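Local atomic coordinates of alpha-galacturonidase (Bacillus subtilis, PDB entry 3FEF), a protein that hydrolyses alpha-1,4-linked galacturonate oligomers such as digalacturonate, releasing alpha-D-galacturonate, as a family 4 glycosidase dependent on NAD(+) and manganese. Residues G13-Q16 against G17-S21; D42-A45 against A46-E50; L381-G384 against V385-L388. All blocks are in the same frame, centred on the assembly; numbering follows the deposited sequence. Where two conformers were deposited one is given.

Contact 1 (G13-Q16 against G17-S21); sequences GGSQ and GWARS
S15 meets the start of helix 18-28 chiefly through hydrogen bonds to its hydroxyl. S15 OG accepts from A19 N at 3.0 Å with an almost straight N-H...O angle of 169°. S15 OG also accepts from G17 N at 3.0 Å, a more bent bond at 151°; this link to the amide two residues ahead is an ST turn. With OG anti to its own amide nitrogen (chi1 153°), the hydroxyl is turned toward the helix start, within reach of both donors.

Van der Waals packing supplements these bonds. S15 CB rests on A19 CB at 3.6 Å, an apolar pair, and A19 CB is equally close to the carbonyl oxygen S15 O. Alongside, Q16 and R20 run in the same direction, and Q16 CG covers one face of the guanidinium, 4.0 Å from R20 NH2. The polar end of R20 is held by N49 and T309, while W18 leads away to rings of Y145 and H170, the latter probably the proton donor.

Without the hydroxyl, as with an alanine here, the A19 and G17 amides would probably lose their shared acceptor and the loop be freer to shift against the helix.

Two amides gripping one oxygen imply a loop fixed to the helix start, consistent with the predicted NAD(+) site and the glycine-rich turn of a Rossmann fold.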
ATOM      1  N   GLY A  13     -26.848   9.731 -28.446  1.00 33.80           N
ATOM      2  CA  GLY A  13     -28.120   9.122 -28.862  1.00 34.94           C
ATOM      3  C   GLY A  13     -28.447   9.116 -30.352  1.00 36.87           C
ATOM      4  O   GLY A  13     -29.503   8.611 -30.766  1.00 35.81           O
ATOM      5  N   GLY A  14     -27.551   9.672 -31.161  1.00 36.06           N
ATOM      6  CA  GLY A  14     -27.699   9.618 -32.606  1.00 37.58           C
ATOM      7  C   GLY A  14     -26.893   8.443 -33.131  1.00 38.37           C
ATOM      8  O   GLY A  14     -26.854   8.184 -34.335  1.00 36.98           O
ATOM      9  N   SER A  15     -26.250   7.733 -32.206  1.00 40.45           N
ATOM     10  CA  SER A  15     -25.366   6.614 -32.536  1.00 39.19           C
ATOM     11  C   SER A  15     -26.033   5.627 -33.476  1.00 41.06           C
ATOM     12  O   SER A  15     -27.225   5.357 -33.375  1.00 40.96           O
ATOM     13  CB  SER A  15     -24.938   5.887 -31.265  1.00 40.10           C
ATOM     14  OG  SER A  15     -24.628   4.528 -31.548  1.00 43.07           O
ATOM     15  N   GLN A  16     -25.251   5.096 -34.403  1.00 44.15           N
ATOM     16  CA  GLN A  16     -25.748   4.096 -35.319  1.00 42.21           C
ATOM     17  C   GLN A  16     -25.069   2.758 -35.049  1.00 42.57           C
ATOM     18  O   GLN A  16     -25.177   1.832 -35.854  1.00 42.36           O
ATOM     19  CB  GLN A  16     -25.553   4.562 -36.771  1.00 43.40           C
ATOM     20  CG  GLN A  16     -26.581   5.623 -37.201  1.00 43.45           C
ATOM     21  CD  GLN A  16     -26.289   6.256 -38.557  1.00 44.13           C
ATOM     22  OE1 GLN A  16     -27.143   6.263 -39.441  1.00 42.95           O
ATOM     23  NE2 GLN A  16     -25.085   6.804 -38.719  1.00 44.12           N
ATOM     24  N   GLY A  17     -24.372   2.666 -33.910  1.00 41.52           N
ATOM     25  CA  GLY A  17     -23.730   1.411 -33.461  1.00 36.67           C
ATOM     26  C   GLY A  17     -24.303   0.934 -32.126  1.00 37.29           C
ATOM     27  O   GLY A  17     -25.288   0.179 -32.082  1.00 33.22           O
ATOM     28  N   TRP A  18     -23.702   1.392 -31.030  1.00 33.65           N
ATOM     29  CA  TRP A  18     -24.198   1.077 -29.683  1.00 34.82           C
ATOM     30  C   TRP A  18     -25.676   1.379 -29.421  1.00 34.26           C
ATOM     31  O   TRP A  18     -26.358   0.563 -28.823  1.00 35.24           O
ATOM     32  CB  TRP A  18     -23.317   1.738 -28.609  1.00 36.28           C
ATOM     33  CG  TRP A  18     -21.918   1.197 -28.649  1.00 36.86           C
ATOM     34  CD1 TRP A  18     -20.807   1.815 -29.151  1.00 35.70           C
ATOM     35  CD2 TRP A  18     -21.502  -0.101 -28.218  1.00 36.42           C
ATOM     36  NE1 TRP A  18     -19.716   0.981 -29.030  1.00 37.63           N
ATOM     37  CE2 TRP A  18     -20.119  -0.198 -28.460  1.00 39.13           C
ATOM     38  CE3 TRP A  18     -22.160  -1.179 -27.617  1.00 39.36           C
ATOM     39  CZ2 TRP A  18     -19.383  -1.340 -28.130  1.00 41.99           C
ATOM     40  CZ3 TRP A  18     -21.436  -2.312 -27.297  1.00 41.13           C
ATOM     41  CH2 TRP A  18     -20.059  -2.387 -27.556  1.00 42.35           C
ATOM     42  N   ALA A  19     -26.173   2.544 -29.827  1.00 34.41           N
ATOM     43  CA  ALA A  19     -27.598   2.852 -29.580  1.00 37.69           C
ATOM     44  C   ALA A  19     -28.549   1.806 -30.192  1.00 34.26           C
ATOM     45  O   ALA A  19     -29.512   1.391 -29.560  1.00 34.38           O
ATOM     46  CB  ALA A  19     -27.961   4.272 -30.065  1.00 37.91           C
ATOM     47  N   ARG A  20     -28.261   1.386 -31.416  1.00 35.13           N
ATOM     48  CA  ARG A  20     -29.061   0.380 -32.125  1.00 37.50           C
ATOM     49  C   ARG A  20     -29.032  -0.966 -31.407  1.00 38.20           C
ATOM     50  O   ARG A  20     -30.070  -1.589 -31.172  1.00 38.21           O
ATOM     51  CB  ARG A  20     -28.532   0.182 -33.550  1.00 37.04           C
ATOM     52  CG  ARG A  20     -28.754   1.355 -34.457  1.00 37.32           C
ATOM     53  CD  ARG A  20     -30.231   1.651 -34.605  1.00 38.40           C
ATOM     54  NE  ARG A  20     -30.400   2.994 -35.131  1.00 36.97           N
ATOM     55  CZ  ARG A  20     -30.237   3.304 -36.410  1.00 38.28           C
ATOM     56  NH1 ARG A  20     -29.930   2.347 -37.277  1.00 34.57           N
ATOM     57  NH2 ARG A  20     -30.381   4.567 -36.818  1.00 36.65           N
ATOM     58  N   SER A  21     -27.834  -1.405 -31.063  1.00 36.92           N
ATOM     59  CA  SER A  21     -27.657  -2.630 -30.308  1.00 38.96           C
ATOM     60  C   SER A  21     -28.410  -2.574 -28.971  1.00 38.85           C
ATOM     61  O   SER A  21     -29.097  -3.519 -28.582  1.00 38.78           O
ATOM     62  CB  SER A  21     -26.170  -2.898 -30.100  1.00 40.07           C
ATOM     63  OG  SER A  21     -25.920  -3.166 -28.732  1.00 45.60           O
TER

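Contact 2 (D42-A45 against A46-E50); sequences DFEA and AQKNE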
ATOM      1  N   ASP A  42     -25.748  16.268 -32.620  1.00 39.22           N
ATOM      2  CA  ASP A  42     -26.466  16.225 -33.883  1.00 39.47           C
ATOM      3  C   ASP A  42     -27.903  15.740 -33.655  1.00 37.03           C
ATOM      4  O   ASP A  42     -28.172  14.530 -33.654  1.00 32.35           O
ATOM      5  CB  ASP A  42     -25.752  15.291 -34.854  1.00 42.13           C
ATOM      6  CG  ASP A  42     -26.538  15.076 -36.137  1.00 43.92           C
ATOM      7  OD1 ASP A  42     -27.679  15.573 -36.231  1.00 47.74           O
ATOM      8  OD2 ASP A  42     -26.028  14.403 -37.047  1.00 44.32           O
ATOM      9  N   PHE A  43     -28.815  16.685 -33.451  1.00 34.69           N
ATOM     10  CA  PHE A  43     -30.177  16.352 -33.053  1.00 35.36           C
ATOM     11  C   PHE A  43     -30.901  15.565 -34.129  1.00 36.15           C
ATOM     12  O   PHE A  43     -31.793  14.765 -33.837  1.00 34.88           O
ATOM     13  CB  PHE A  43     -30.970  17.609 -32.707  1.00 36.89           C
ATOM     14  CG  PHE A  43     -32.367  17.327 -32.239  1.00 37.42           C
ATOM     15  CD1 PHE A  43     -33.400  17.174 -33.152  1.00 36.28           C
ATOM     16  CD2 PHE A  43     -32.651  17.213 -30.887  1.00 37.42           C
ATOM     17  CE1 PHE A  43     -34.695  16.919 -32.722  1.00 36.88           C
ATOM     18  CE2 PHE A  43     -33.945  16.954 -30.453  1.00 37.42           C
ATOM     19  CZ  PHE A  43     -34.966  16.805 -31.371  1.00 34.85           C
ATOM     20  N   GLU A  44     -30.504  15.786 -35.374  1.00 35.17           N
ATOM     21  CA  GLU A  44     -31.152  15.125 -36.491  1.00 37.99           C
ATOM     22  C   GLU A  44     -30.996  13.619 -36.371  1.00 35.90           C
ATOM     23  O   GLU A  44     -31.928  12.869 -36.627  1.00 32.58           O
ATOM     24  CB  GLU A  44     -30.551  15.596 -37.813  1.00 39.45           C
ATOM     25  CG  GLU A  44     -31.333  15.155 -39.019  1.00 43.66           C
ATOM     26  CD  GLU A  44     -30.639  15.508 -40.325  1.00 47.60           C
ATOM     27  OE1 GLU A  44     -29.581  16.173 -40.292  1.00 50.23           O
ATOM     28  OE2 GLU A  44     -31.154  15.114 -41.388  1.00 50.78           O
ATOM     29  N   ALA A  45     -29.805  13.177 -35.985  1.00 34.37           N
ATOM     30  CA  ALA A  45     -29.573  11.743 -35.826  1.00 33.17           C
ATOM     31  C   ALA A  45     -30.355  11.208 -34.624  1.00 32.04           C
ATOM     32  O   ALA A  45     -30.933  10.125 -34.679  1.00 32.62           O
ATOM     33  CB  ALA A  45     -28.076  11.455 -35.680  1.00 31.90           C
ATOM     34  N   ALA A  46     -30.385  11.963 -33.533  1.00 28.04           N
ATOM     35  CA  ALA A  46     -31.094  11.496 -32.352  1.00 29.14           C
ATOM     36  C   ALA A  46     -32.578  11.352 -32.687  1.00 31.82           C
ATOM     37  O   ALA A  46     -33.226  10.398 -32.270  1.00 30.24           O
ATOM     38  CB  ALA A  46     -30.886  12.455 -31.181  1.00 27.22           C
ATOM     39  N   GLN A  47     -33.102  12.306 -33.451  0.50 32.56           N
ATOM     40  CA  GLN A  47     -34.520  12.318 -33.811  0.50 34.50           C
ATOM     41  C   GLN A  47     -34.881  11.076 -34.621  0.50 33.58           C
ATOM     42  O   GLN A  47     -35.939  10.476 -34.432  0.50 33.05           O
ATOM     43  CB  GLN A  47     -34.861  13.594 -34.596  0.50 36.06           C
ATOM     44  CG  GLN A  47     -36.358  13.886 -34.718  0.50 38.14           C
ATOM     45  CD  GLN A  47     -36.644  15.218 -35.398  0.50 38.81           C
ATOM     46  OE1 GLN A  47     -35.972  15.596 -36.357  0.50 39.26           O
ATOM     47  NE2 GLN A  47     -37.648  15.930 -34.904  0.50 40.43           N
ATOM     48  N   LYS A  48     -33.987  10.689 -35.517  1.00 33.47           N
ATOM     49  CA  LYS A  48     -34.167   9.479 -36.302  1.00 36.47           C
ATOM     50  C   LYS A  48     -34.125   8.188 -35.467  1.00 36.61           C
ATOM     51  O   LYS A  48     -34.908   7.267 -35.700  1.00 36.97           O
ATOM     52  CB  LYS A  48     -33.135   9.434 -37.422  1.00 37.07           C
ATOM     53  CG  LYS A  48     -33.411  10.465 -38.509  1.00 38.92           C
ATOM     54  CD  LYS A  48     -32.291  10.496 -39.518  1.00 41.88           C
ATOM     55  CE  LYS A  48     -32.500  11.628 -40.510  1.00 43.24           C
ATOM     56  NZ  LYS A  48     -31.451  11.606 -41.557  1.00 45.26           N
ATOM     57  N   ASN A  49     -33.211   8.114 -34.510  1.00 32.75           N
ATOM     58  CA  ASN A  49     -33.225   7.006 -33.567  1.00 32.39           C
ATOM     59  C   ASN A  49     -34.485   7.011 -32.716  1.00 30.86           C
ATOM     60  O   ASN A  49     -34.949   5.967 -32.256  1.00 30.29           O
ATOM     61  CB  ASN A  49     -31.992   7.049 -32.667  1.00 31.79           C
ATOM     62  CG  ASN A  49     -30.822   6.316 -33.268  1.00 33.00           C
ATOM     63  OD1 ASN A  49     -31.007   5.453 -34.117  1.00 32.62           O
ATOM     64  ND2 ASN A  49     -29.607   6.655 -32.835  1.00 30.89           N
ATOM     65  N   GLU A  50     -35.037   8.192 -32.489  1.00 31.23           N
ATOM     66  CA  GLU A  50     -36.256   8.270 -31.705  1.00 33.61           C
ATOM     67  C   GLU A  50     -37.412   7.628 -32.469  1.00 34.55           C
ATOM     68  O   GLU A  50     -38.231   6.924 -31.889  1.00 34.14           O
ATOM     69  CB  GLU A  50     -36.582   9.713 -31.351  1.00 34.13           C
ATOM     70  CG  GLU A  50     -37.944   9.880 -30.756  1.00 37.16           C
ATOM     71  CD  GLU A  50     -38.523  11.244 -31.050  1.00 41.78           C
ATOM     72  OE1 GLU A  50     -38.128  12.230 -30.379  1.00 40.31           O
ATOM     73  OE2 GLU A  50     -39.376  11.325 -31.961  1.00 44.59           O
TER
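E44 and K48, one helical turn apart, start from different first torsions: E44 CG lies anti to the backbone N (chi1 -169°), whereas K48 CG stands beside its own N, anti to the carbonyl carbon (chi1 -71°). Both chains are extended beyond CG, so they run side by side and bring E44 OE2 to 3.5 Å from K48 NZ, a rather long salt bridge. Their aliphatic parts also touch, E44 CG lying 4.0 Å from K48 CE. The ammonium has a second carboxylate partner in E310 of helix 295-314, and its charge is therefore probably divided between two acids.

F43 likewise sends its ring out anti to N, over the next turn. There F43 CE1 approaches Q47 CD at 3.7 Å, the ring and amide planes being 69° apart; because Q47 was modelled in two conformers, this detail applies to one of them.

At the helix start, D42 is the N-cap. Its OD1 accepts from A45 N at 3.2 Å, with the donor well above the carboxylate plane. The backbone ladder follows, with Q47 N to F43 O at 2.8 Å and N49 N to A45 O at 3.0 Å. N49 turns its amide to R20, G13 and S15, and A46 and F43 pack on A65 of strand 61-66.

A capped helix joining strands 34-39 and 61-66, with one flank tied to the glycine-rich loop, is the crossover helix of the second beta-alpha-beta unit of a Rossmann fold.

Contact 3 (L381-G384 against V385-L388); sequences LPKG and VEML
From P382, the N-cap residue, the chain enters helix 383-405 with regular i to i+4 bonds: E386 N to P382 O at 2.8 Å and M387 N to K383 O at 2.9 Å.

K383 folds back on itself, bent at chi2 (63°) and chi3 (61°), and this curl carries K383 NZ to 2.8 Å from E386 OE2 in a salt bridge. The ammonium approaches from above the carboxylate plane, 38° out of it. The other oxygen, E386 OE1, accepts from N355 and from two waters; one water also accepts a hydrogen bond from L381 N, and the other donates to L381 O. On another flank V385 divides its methyls: CG1 meets L381 CD2 at 4.0 Å, and CG2 lies 3.9 Å from P382 CB. F207 and W209 of strand 207-215 pack on V385 as well. K383 and the selenomethionine M387 touch L410 and A398 of a second subunit.

The buried E386 carboxylate thus has a partner for each oxygen, and its charge is probably balanced by K383. Through the waters it also ties the residue before the cap to the first turn, while V385 packs against L381, P382 and strand 207-215 on another flank.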
ATOM      1  N   LEU A 381      -0.869 -10.445 -14.197  1.00 23.91           N
ATOM      2  CA  LEU A 381      -0.584 -10.721 -15.600  1.00 22.77           C
ATOM      3  C   LEU A 381       0.745 -11.457 -15.701  1.00 23.96           C
ATOM      4  O   LEU A 381       1.488 -11.503 -14.735  1.00 24.89           O
ATOM      5  CB  LEU A 381      -0.494  -9.389 -16.348  1.00 23.35           C
ATOM      6  CG  LEU A 381      -1.833  -8.608 -16.423  1.00 24.16           C
ATOM      7  CD1 LEU A 381      -1.588  -7.099 -16.579  1.00 22.77           C
ATOM      8  CD2 LEU A 381      -2.685  -9.140 -17.562  1.00 22.69           C
ATOM      9  N   PRO A 382       1.050 -12.056 -16.861  1.00 26.16           N
ATOM     10  CA  PRO A 382       2.447 -12.471 -17.060  1.00 26.15           C
ATOM     11  C   PRO A 382       3.358 -11.253 -16.905  1.00 23.81           C
ATOM     12  O   PRO A 382       2.964 -10.138 -17.250  1.00 22.15           O
ATOM     13  CB  PRO A 382       2.479 -12.928 -18.519  1.00 26.17           C
ATOM     14  CG  PRO A 382       1.072 -13.366 -18.810  1.00 27.93           C
ATOM     15  CD  PRO A 382       0.165 -12.491 -17.954  1.00 24.43           C
ATOM     16  N   LYS A 383       4.577 -11.473 -16.431  1.00 24.93           N
ATOM     17  CA  LYS A 383       5.470 -10.374 -16.096  1.00 24.75           C
ATOM     18  C   LYS A 383       5.745  -9.446 -17.297  1.00 25.94           C
ATOM     19  O   LYS A 383       5.664  -8.204 -17.181  1.00 23.37           O
ATOM     20  CB  LYS A 383       6.762 -10.921 -15.483  1.00 25.05           C
ATOM     21  CG  LYS A 383       7.801  -9.844 -15.157  1.00 29.12           C
ATOM     22  CD  LYS A 383       7.298  -8.883 -14.109  1.00 31.14           C
ATOM     23  CE  LYS A 383       6.988  -9.622 -12.809  1.00 35.38           C
ATOM     24  NZ  LYS A 383       6.224  -8.707 -11.900  1.00 37.77           N
ATOM     25  N   GLY A 384       6.015 -10.038 -18.459  1.00 22.93           N
ATOM     26  CA  GLY A 384       6.213  -9.243 -19.681  1.00 23.55           C
ATOM     27  C   GLY A 384       5.014  -8.362 -20.019  1.00 23.64           C
ATOM     28  O   GLY A 384       5.156  -7.227 -20.479  1.00 21.11           O
ATOM     29  N   VAL A 385       3.826  -8.897 -19.791  1.00 24.39           N
ATOM     30  CA  VAL A 385       2.592  -8.194 -20.133  1.00 24.95           C
ATOM     31  C   VAL A 385       2.352  -7.091 -19.122  1.00 25.52           C
ATOM     32  O   VAL A 385       1.888  -6.015 -19.471  1.00 22.89           O
ATOM     33  CB  VAL A 385       1.399  -9.177 -20.153  1.00 23.55           C
ATOM     34  CG1 VAL A 385       0.091  -8.449 -20.386  1.00 22.64           C
ATOM     35  CG2 VAL A 385       1.626 -10.199 -21.239  1.00 21.62           C
ATOM     36  N   GLU A 386       2.691  -7.370 -17.866  1.00 26.14           N
ATOM     37  CA  GLU A 386       2.506  -6.407 -16.786  1.00 26.78           C
ATOM     38  C   GLU A 386       3.458  -5.203 -16.956  1.00 24.55           C
ATOM     39  O   GLU A 386       3.094  -4.060 -16.688  1.00 25.52           O
ATOM     40  CB  GLU A 386       2.707  -7.113 -15.433  1.00 27.97           C
ATOM     41  CG  GLU A 386       2.823  -6.212 -14.225  1.00 27.55           C
ATOM     42  CD  GLU A 386       3.306  -6.977 -13.001  1.00 31.65           C
ATOM     43  OE1 GLU A 386       2.584  -7.870 -12.483  1.00 34.47           O
ATOM     44  OE2 GLU A 386       4.426  -6.695 -12.552  1.00 31.14           O
HETATM   45  N   MSE A 387       4.665  -5.454 -17.428  1.00 21.89           N
HETATM   46  CA  MSE A 387       5.575  -4.358 -17.753  1.00 23.62           C
HETATM   47  C   MSE A 387       5.001  -3.458 -18.851  1.00 24.14           C
HETATM   48  O   MSE A 387       5.025  -2.230 -18.759  1.00 20.29           O
HETATM   49  CB  MSE A 387       6.942  -4.903 -18.176  1.00 24.90           C
HETATM   50  CG  MSE A 387       7.722  -5.574 -17.051  1.00 29.00           C
HETATM   51 SE   MSE A 387       9.063  -6.837 -17.749  1.00 35.88          SE
HETATM   52  CE  MSE A 387       9.983  -5.599 -18.937  1.00 30.06           C
ATOM     53  N   LEU A 388       4.464  -4.063 -19.901  1.00 25.36           N
ATOM     54  CA  LEU A 388       3.855  -3.247 -20.936  1.00 24.01           C
ATOM     55  C   LEU A 388       2.628  -2.481 -20.408  1.00 21.68           C
ATOM     56  O   LEU A 388       2.427  -1.297 -20.730  1.00 21.06           O
ATOM     57  CB  LEU A 388       3.516  -4.109 -22.160  1.00 25.27           C
ATOM     58  CG  LEU A 388       4.735  -4.438 -23.034  1.00 26.42           C
ATOM     59  CD1 LEU A 388       4.511  -5.707 -23.871  1.00 28.50           C
ATOM     60  CD2 LEU A 388       5.118  -3.233 -23.913  1.00 24.71           C
TER
HETATM   61  O   HOH W   1       0.197  -8.118 -13.071  1.00 24.18           O
HETATM   62  O   HOH W   2       3.514 -10.277 -13.194  1.00 45.05           O

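Contacts 1 and 2 belong to the Rossmann-like part of the chain and follow one another in sequence, with strand 34-39 between them. Their centres lie 10 Å apart and they touch directly: N49 of contact 2 receives R20 NE on its OD1 at 2.7 Å, so the start of helix 18-28 and helix 43-53 are pinned together beside the parallel sheet. Contact 3 comes much later, in the C-terminal domain of the family 4 glycosidases, with its centre about 35 Å from that of contact 1 and 44 Å from that of contact 2, across the chain's centre. The first two thus shape the probable NAD(+) region, whereas contact 3 takes part in a subunit interface of the tetramer.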